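Local coordinates for protein methylocystis parvus OBBP MbnE (Methylocystis parvus OBBP, PDB 5ICQ) that probably binds the copper-chelating peptide methanobactin in the periplasm, as a solute-binding protein of family 5 thought to serve its transport, at residues 392-395 with 396-400; 206-210 with 211-215; 596-599 with 600-604. One frame throughout, in Å; residues are numbered along the deposited sequence.

All three contacts are local, each within one continuous run of chain, and no two of them hold the same helices or strands. Contacts 1 and 2 lie at the surface on opposite sides of the chain's centre, their own centres about 53 Å apart; contact 3 is partly buried, its centre about 15 Å from that of the chain. Chemistry follows place. Contact 1 uses an arginine and a helix start to grip a sulfate ion; contact 2 combines an Asx turn, a salt bridge and a water with a small apolar patch against helix 145-158; contact 3 is mainly apolar packing round a phenylalanine, with one turn hydrogen bond.

Contact 1. Residues 392-395 with 396-400; sequences DAVR and AEILE. With SO4 (sulfate ion), chain D.
Arg-395 occupies the N-cap position of helix 396-399, and its carbonyl oxygen takes the amide of Leu-399 at 2.8 Å between N and O, nearly straight at 159°. A second, weak bond reaches the same oxygen from Ile-398 N. The first amide of the helix, Ala-396 N, donates to sulfate O4 (2.8 Å), while the guanidinium of Arg-395 presents an edge to the ion: NE reaches O2 at 2.8 Å, and NH2 divides itself between O2 and O3. The arginine chain, bent at chi2 and chi3, curves so that this edge meets the ion.

NH1 is turned elsewhere. It makes a salt bridge to Glu-340 and a long one, 3.6 Å, to Glu-397 OE2, whose oxygen lies well off the guanidinium plane and offers charge alone. Away from the ion, Val-394 CG1 packs on Leu-399 CB (3.8 Å) and Ile-398 CG2, on the side where helix 547-563 lies, and the amide of Arg-395 is met by Ser-563 of that helix.

The sulfate, probably from the crystallisation liquor, therefore marks an anion site made of a helix start and one arginine; the dipole of so short a helix may add a little to the attraction, while the two glutamates probably temper the arginine's charge.

Contact 2. Residues 206-210 with 211-215; sequences HALDV and ERFSD
The chain turns at Asp-209 to Phe-213 through successive i to i+3 backbone bonds, Arg-212 N weakly to Asp-209 O and Phe-213 N to Val-210 O (3.2 Å), with helix-like torsions at 211-213 but no regular helix, and a type I beta turn from Arg-212 to Asp-215 follows directly.

Asp-209 opens this bend with its side chain. Its carboxylate swings over the turn, CG anti to the backbone N (chi1 -175°), and OD1 accepts the amide of Glu-211 at 3.0 Å, closing an Asx turn. The donor comes to the anti side of OD1 and stands 29° off the carboxylate plane, and the bond itself is bent, 133° at the hydrogen. Beside it, OD2 lies 3.8 Å from Arg-212 CG, so the aspartate rests against the start of the arginine chain and not against its charged end. That end goes the other way: Arg-212 NE donates to the anti lone pair of Asp-215 OD2 at 3.3 Å, a salt bridge laid across the second turn. Glu-211 brings OE1 within 3.7 Å of Asp-209 OD1; two like charges this close may raise the proton affinity of one of them. The same OE1 lies 3.3 Å from Val-210 CG2, the valine and glutamate running side by side. A water donates to both Val-210 O and Glu-211 O and is hydrogen-bonded to Ser-214 OG, tying the carbonyls of the bend to the following turn.

The apolar groups sit on another side of the bend. Leu-208 CD2 meets Phe-213 CD1 at 4.3 Å, and both side chains rest on Leu-154 of helix 145-158, where Phe-150 receives Val-210. This surface loop between helix 193-198 and strand 227-233 is thus laid along helix 145-158, with Phe-213 O also held by Asn-81.

Contact 3. Residues 596-599 with 600-604; sequences PIFG and PTLES
Phe-598, just before a tight turn, is met by Leu-602 at the turn's end; the leucine does the reaching: its CD2 methyl comes to 3.7 Å from Phe-598 CB, touching the root of the aromatic side chain more than its ring. The same methyl lies 3.5 Å from Gly-599 O, so the one methyl touches both the root of the phenylalanine and the carbonyl that begins the turn. Leucine CG stands anti to its own carbonyl carbon (chi1 -54°); CD1 continues the chain in line, and the other branch, CD2, is the one that meets Phe-598 CB and Gly-599 O. The phenylalanine ring has Ile-597 CG2 over the centre of one face, 3.9 Å above the plane, and it makes an edge-to-face stack with Trp-605. Ser-604 OG approaches ring atom CD1 of Phe-598 no closer than 4.2 Å, a loose van der Waals neighbour.

The backbone between these side chains is a type I beta turn from Gly-599 to Leu-602, with Pro-600 and Thr-601 at its corners. Leu-602 N closes it by donating to Gly-599 O at 3.2 Å. Leu-602 itself then takes left-handed helical torsions, which redirects the chain toward the short strand 606-607. In solute-binding proteins of this family the C-terminal chain returns to the lobe that holds the N-terminal part; consistent with that, Thr-601 packs on Ile-263 and Leu-265 of strand 262-268, which pairs with strand 65-71.

Thr-601 turns away from the contact, and its OG1 is hydrogen-bonded to Asn-94. Glu-603 folds instead toward the start of the turn: bent at chi2, it lays OE1 alongside Gly-599, 3.7 Å from CA, where the glycine has no side chain to oppose it. Tyr-285 of strand 285-288 touches both Phe-598 and Leu-602.

Contact 1. Residues 392-395 with 396-400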
loop_
_atom_site.group_PDB
_atom_site.type_symbol
_atom_site.label_atom_id
_atom_site.label_comp_id
_atom_site.label_asym_id
_atom_site.label_seq_id
_atom_site.Cartn_x
_atom_site.Cartn_y
_atom_site.Cartn_z
ATOM N N ASP A 392 -11.586 -9.590 26.751
ATOM C CA ASP A 392 -10.536 -10.581 26.535
ATOM C C ASP A 392 -9.654 -10.272 25.332
ATOM O O ASP A 392 -8.731 -11.039 25.043
ATOM C CB ASP A 392 -11.150 -11.973 26.359
ATOM C CG ASP A 392 -12.070 -12.350 27.511
ATOM O OD1 ASP A 392 -11.635 -12.224 28.674
ATOM O OD2 ASP A 392 -13.232 -12.742 27.253
ATOM N N ALA A 393 -9.904 -9.172 24.628
ATOM C CA ALA A 393 -9.290 -9.008 23.315
ATOM C C ALA A 393 -7.835 -8.547 23.372
ATOM O O ALA A 393 -7.071 -8.865 22.462
ATOM C CB ALA A 393 -10.103 -8.022 22.473
ATOM N N VAL A 394 -7.422 -7.783 24.381
ATOM C CA VAL A 394 -6.097 -7.161 24.369
ATOM C C VAL A 394 -5.311 -7.609 25.597
ATOM O O VAL A 394 -5.809 -7.516 26.720
ATOM C CB VAL A 394 -6.195 -5.623 24.321
ATOM C CG1 VAL A 394 -4.787 -4.998 24.335
ATOM C CG2 VAL A 394 -6.964 -5.183 23.069
ATOM N N ARG A 395 -4.080 -8.073 25.381
ATOM C CA ARG A 395 -3.212 -8.439 26.496
ATOM C C ARG A 395 -2.735 -7.189 27.239
ATOM O O ARG A 395 -2.481 -6.143 26.630
ATOM C CB ARG A 395 -2.012 -9.246 25.990
ATOM C CG ARG A 395 -2.373 -10.642 25.441
ATOM C CD ARG A 395 -1.329 -11.682 25.863
ATOM N NE ARG A 395 -1.363 -11.941 27.301
ATOM C CZ ARG A 395 -0.406 -12.572 27.975
ATOM N NH1 ARG A 395 0.676 -13.010 27.340
ATOM N NH2 ARG A 395 -0.526 -12.765 29.286
ATOM N N ALA A 396 -2.585 -7.308 28.568
ATOM C CA ALA A 396 -2.197 -6.152 29.378
ATOM C C ALA A 396 -0.897 -5.527 28.885
ATOM O O ALA A 396 -0.760 -4.297 28.875
ATOM C CB ALA A 396 -2.063 -6.551 30.852
ATOM N N GLU A 397 0.068 -6.360 28.469
ATOM C CA GLU A 397 1.358 -5.848 28.005
ATOM C C GLU A 397 1.178 -4.947 26.788
ATOM O O GLU A 397 1.883 -3.943 26.623
ATOM C CB GLU A 397 2.295 -7.023 27.679
ATOM C CG GLU A 397 1.737 -7.990 26.602
ATOM C CD GLU A 397 2.577 -9.247 26.375
ATOM O OE1 GLU A 397 3.695 -9.360 26.924
ATOM O OE2 GLU A 397 2.109 -10.130 25.623
ATOM N N ILE A 398 0.206 -5.270 25.942
ATOM C CA ILE A 398 -0.057 -4.462 24.756
ATOM C C ILE A 398 -0.964 -3.279 25.086
ATOM O O ILE A 398 -0.794 -2.177 24.540
ATOM C CB ILE A 398 -0.637 -5.381 23.664
ATOM C CG1 ILE A 398 0.487 -6.282 23.138
ATOM C CG2 ILE A 398 -1.275 -4.563 22.537
ATOM C CD1 ILE A 398 0.029 -7.456 22.299
ATOM N N LEU A 399 -1.918 -3.473 25.999
ATOM C CA LEU A 399 -2.821 -2.388 26.379
ATOM C C LEU A 399 -2.043 -1.210 26.961
ATOM O O LEU A 399 -2.374 -0.050 26.702
ATOM C CB LEU A 399 -3.858 -2.886 27.389
ATOM C CG LEU A 399 -4.995 -1.918 27.762
ATOM C CD1 LEU A 399 -5.924 -1.679 26.582
ATOM C CD2 LEU A 399 -5.781 -2.440 28.963
ATOM N N GLU A 400 -0.984 -1.487 27.717
ATOM C CA GLU A 400 -0.240 -0.419 28.373
ATOM C C GLU A 400 0.917 0.123 27.532
ATOM O O GLU A 400 1.617 1.038 27.981
ATOM C CB GLU A 400 0.268 -0.900 29.737
ATOM C CG GLU A 400 -0.848 -1.369 30.679
ATOM C CD GLU A 400 -2.000 -0.361 30.830
ATOM O OE1 GLU A 400 -1.762 0.864 30.745
ATOM O OE2 GLU A 400 -3.151 -0.797 31.050
HETATM S S SO4 D . -3.242 -10.738 30.240
HETATM O O1 SO4 D . -3.905 -11.127 31.480
HETATM O O2 SO4 D . -3.381 -11.807 29.256
HETATM O O3 SO4 D . -1.828 -10.489 30.509
HETATM O O4 SO4 D . -3.875 -9.521 29.747
#

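Contact 2. Residues 206-210 with 211-215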
loop_
_atom_site.group_PDB
_atom_site.type_symbol
_atom_site.label_atom_id
_atom_site.label_comp_id
_atom_site.label_asym_id
_atom_site.label_seq_id
_atom_site.Cartn_x
_atom_site.Cartn_y
_atom_site.Cartn_z
ATOM N N HIS A 206 -16.500 8.980 -26.427
ATOM C CA HIS A 206 -16.371 9.092 -27.878
ATOM C C HIS A 206 -15.149 8.371 -28.442
ATOM O O HIS A 206 -15.027 8.267 -29.672
ATOM C CB HIS A 206 -16.318 10.569 -28.278
ATOM C CG HIS A 206 -15.013 11.230 -27.958
ATOM N ND1 HIS A 206 -14.679 11.646 -26.685
ATOM C CD2 HIS A 206 -13.957 11.545 -28.746
ATOM C CE1 HIS A 206 -13.469 12.183 -26.703
ATOM N NE2 HIS A 206 -13.012 12.142 -27.942
ATOM N N ALA A 207 -14.243 7.866 -27.595
ATOM C CA ALA A 207 -12.977 7.354 -28.103
ATOM C C ALA A 207 -12.526 6.037 -27.476
ATOM O O ALA A 207 -11.385 5.622 -27.716
ATOM C CB ALA A 207 -11.876 8.397 -27.912
ATOM N N LEU A 208 -13.353 5.373 -26.675
ATOM C CA LEU A 208 -12.971 4.116 -26.035
ATOM C C LEU A 208 -13.893 3.023 -26.551
ATOM O O LEU A 208 -15.116 3.130 -26.417
ATOM C CB LEU A 208 -13.050 4.212 -24.507
ATOM C CG LEU A 208 -12.512 3.040 -23.671
ATOM C CD1 LEU A 208 -12.177 3.492 -22.257
ATOM C CD2 LEU A 208 -13.497 1.878 -23.598
ATOM N N ASP A 209 -13.303 1.977 -27.127
ATOM C CA ASP A 209 -14.046 0.816 -27.615
ATOM C C ASP A 209 -14.321 -0.111 -26.434
ATOM O O ASP A 209 -13.396 -0.736 -25.909
ATOM C CB ASP A 209 -13.233 0.108 -28.698
ATOM C CG ASP A 209 -13.979 -1.054 -29.349
ATOM O OD1 ASP A 209 -14.930 -1.592 -28.746
ATOM O OD2 ASP A 209 -13.591 -1.435 -30.475
ATOM N N VAL A 210 -15.584 -0.211 -26.009
ATOM C CA VAL A 210 -15.841 -0.956 -24.781
ATOM C C VAL A 210 -15.587 -2.448 -24.981
ATOM O O VAL A 210 -15.224 -3.151 -24.031
ATOM C CB VAL A 210 -17.264 -0.687 -24.251
ATOM C CG1 VAL A 210 -17.537 0.809 -24.197
ATOM C CG2 VAL A 210 -18.298 -1.387 -25.088
ATOM N N GLU A 211 -15.745 -2.956 -26.208
ATOM C CA GLU A 211 -15.524 -4.386 -26.429
ATOM C C GLU A 211 -14.046 -4.756 -26.336
ATOM O O GLU A 211 -13.718 -5.899 -25.996
ATOM C CB GLU A 211 -16.109 -4.805 -27.780
ATOM C CG GLU A 211 -17.571 -5.248 -27.708
ATOM C CD GLU A 211 -18.527 -4.109 -27.443
ATOM O OE1 GLU A 211 -18.281 -2.999 -27.963
ATOM O OE2 GLU A 211 -19.518 -4.323 -26.708
ATOM N N ARG A 212 -13.142 -3.813 -26.638
ATOM C CA ARG A 212 -11.701 -4.033 -26.513
ATOM C C ARG A 212 -11.189 -3.870 -25.086
ATOM O O ARG A 212 -10.024 -4.195 -24.828
ATOM C CB ARG A 212 -10.916 -3.057 -27.401
ATOM C CG ARG A 212 -10.802 -3.385 -28.877
ATOM C CD ARG A 212 -10.100 -4.722 -29.163
ATOM N NE ARG A 212 -8.665 -4.795 -28.863
ATOM C CZ ARG A 212 -7.710 -4.119 -29.511
ATOM N NH1 ARG A 212 -8.022 -3.278 -30.491
ATOM N NH2 ARG A 212 -6.432 -4.276 -29.172
ATOM N N PHE A 213 -12.026 -3.386 -24.162
ATOM C CA PHE A 213 -11.546 -3.000 -22.834
ATOM C C PHE A 213 -10.846 -4.151 -22.119
ATOM O O PHE A 213 -9.852 -3.941 -21.413
ATOM C CB PHE A 213 -12.716 -2.478 -21.993
ATOM C CG PHE A 213 -12.305 -1.928 -20.652
ATOM C CD1 PHE A 213 -11.788 -0.649 -20.544
ATOM C CD2 PHE A 213 -12.453 -2.687 -19.499
ATOM C CE1 PHE A 213 -11.415 -0.133 -19.305
ATOM C CE2 PHE A 213 -12.090 -2.181 -18.262
ATOM C CZ PHE A 213 -11.570 -0.905 -18.166
ATOM N N SER A 214 -11.337 -5.376 -22.292
ATOM C CA SER A 214 -10.765 -6.512 -21.580
ATOM C C SER A 214 -9.530 -7.098 -22.255
ATOM O O SER A 214 -8.931 -8.030 -21.705
ATOM C CB SER A 214 -11.822 -7.606 -21.423
ATOM O OG SER A 214 -12.405 -7.898 -22.684
ATOM N N ASP A 215 -9.139 -6.597 -23.422
ATOM C CA ASP A 215 -7.967 -7.088 -24.133
ATOM C C ASP A 215 -6.730 -6.312 -23.685
ATOM O O ASP A 215 -6.823 -5.214 -23.127
ATOM C CB ASP A 215 -8.177 -6.944 -25.652
ATOM C CG ASP A 215 -7.148 -7.718 -26.493
ATOM O OD1 ASP A 215 -6.504 -8.661 -25.981
ATOM O OD2 ASP A 215 -6.993 -7.378 -27.690
HETATM O O HOH W 1 -14.084 -6.106 -23.315
#

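Contact 3. Residues 596-599 with 600-604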
loop_
_atom_site.group_PDB
_atom_site.type_symbol
_atom_site.label_atom_id
_atom_site.label_comp_id
_atom_site.label_asym_id
_atom_site.label_seq_id
_atom_site.Cartn_x
_atom_site.Cartn_y
_atom_site.Cartn_z
ATOM N N PRO A 596 5.690 4.445 -2.574
ATOM C CA PRO A 596 6.934 5.222 -2.485
ATOM C C PRO A 596 6.649 6.709 -2.351
ATOM O O PRO A 596 5.542 7.141 -2.677
ATOM C CB PRO A 596 7.638 4.933 -3.818
ATOM C CG PRO A 596 7.022 3.667 -4.319
ATOM C CD PRO A 596 5.607 3.678 -3.831
ATOM N N ILE A 597 7.624 7.476 -1.873
ATOM C CA ILE A 597 7.376 8.892 -1.615
ATOM C C ILE A 597 7.095 9.647 -2.913
ATOM O O ILE A 597 6.264 10.563 -2.942
ATOM C CB ILE A 597 8.555 9.500 -0.840
ATOM C CG1 ILE A 597 8.624 8.888 0.566
ATOM C CG2 ILE A 597 8.401 11.018 -0.744
ATOM C CD1 ILE A 597 9.891 9.250 1.345
ATOM N N PHE A 598 7.763 9.278 -4.004
ATOM C CA PHE A 598 7.518 9.902 -5.296
ATOM C C PHE A 598 6.919 8.898 -6.277
ATOM O O PHE A 598 7.232 7.707 -6.238
ATOM C CB PHE A 598 8.812 10.487 -5.870
ATOM C CG PHE A 598 9.514 11.410 -4.921
ATOM C CD1 PHE A 598 8.936 12.618 -4.561
ATOM C CD2 PHE A 598 10.733 11.059 -4.373
ATOM C CE1 PHE A 598 9.567 13.472 -3.667
ATOM C CE2 PHE A 598 11.378 11.904 -3.477
ATOM C CZ PHE A 598 10.798 13.109 -3.127
ATOM N N GLY A 599 6.064 9.391 -7.167
ATOM C CA GLY A 599 5.479 8.562 -8.199
ATOM C C GLY A 599 6.538 8.063 -9.159
ATOM O O GLY A 599 7.668 8.559 -9.173
ATOM N N PRO A 600 6.194 7.082 -9.998
ATOM C CA PRO A 600 7.204 6.521 -10.910
ATOM C C PRO A 600 7.737 7.523 -11.920
ATOM O O PRO A 600 8.869 7.356 -12.395
ATOM C CB PRO A 600 6.457 5.368 -11.600
ATOM C CG PRO A 600 5.004 5.753 -11.495
ATOM C CD PRO A 600 4.872 6.453 -10.170
ATOM N N THR A 601 6.981 8.573 -12.254
ATOM C CA THR A 601 7.457 9.562 -13.212
ATOM C C THR A 601 7.802 10.898 -12.563
ATOM O O THR A 601 7.965 11.898 -13.279
ATOM C CB THR A 601 6.423 9.775 -14.321
ATOM O OG1 THR A 601 5.225 10.308 -13.754
ATOM C CG2 THR A 601 6.110 8.448 -15.021
ATOM N N LEU A 602 7.923 10.943 -11.236
ATOM C CA LEU A 602 8.489 12.101 -10.529
ATOM C C LEU A 602 7.756 13.396 -10.891
ATOM O O LEU A 602 8.359 14.387 -11.316
ATOM C CB LEU A 602 9.989 12.225 -10.828
ATOM C CG LEU A 602 10.825 10.968 -10.553
ATOM C CD1 LEU A 602 12.320 11.235 -10.825
ATOM C CD2 LEU A 602 10.622 10.474 -9.135
ATOM N N GLU A 603 6.430 13.383 -10.694
ATOM C CA GLU A 603 5.620 14.521 -11.137
ATOM C C GLU A 603 6.043 15.844 -10.502
ATOM O O GLU A 603 5.817 16.904 -11.099
ATOM C CB GLU A 603 4.137 14.275 -10.857
ATOM C CG GLU A 603 3.823 13.853 -9.454
ATOM C CD GLU A 603 3.581 12.353 -9.359
ATOM O OE1 GLU A 603 4.361 11.573 -9.961
ATOM O OE2 GLU A 603 2.593 11.959 -8.699
ATOM N N SER A 604 6.624 15.828 -9.297
ATOM C CA SER A 604 7.036 17.094 -8.681
ATOM C C SER A 604 8.468 17.513 -9.018
ATOM O O SER A 604 8.863 18.636 -8.683
ATOM C CB SER A 604 6.881 17.028 -7.152
ATOM O OG SER A 604 7.798 16.105 -6.583
#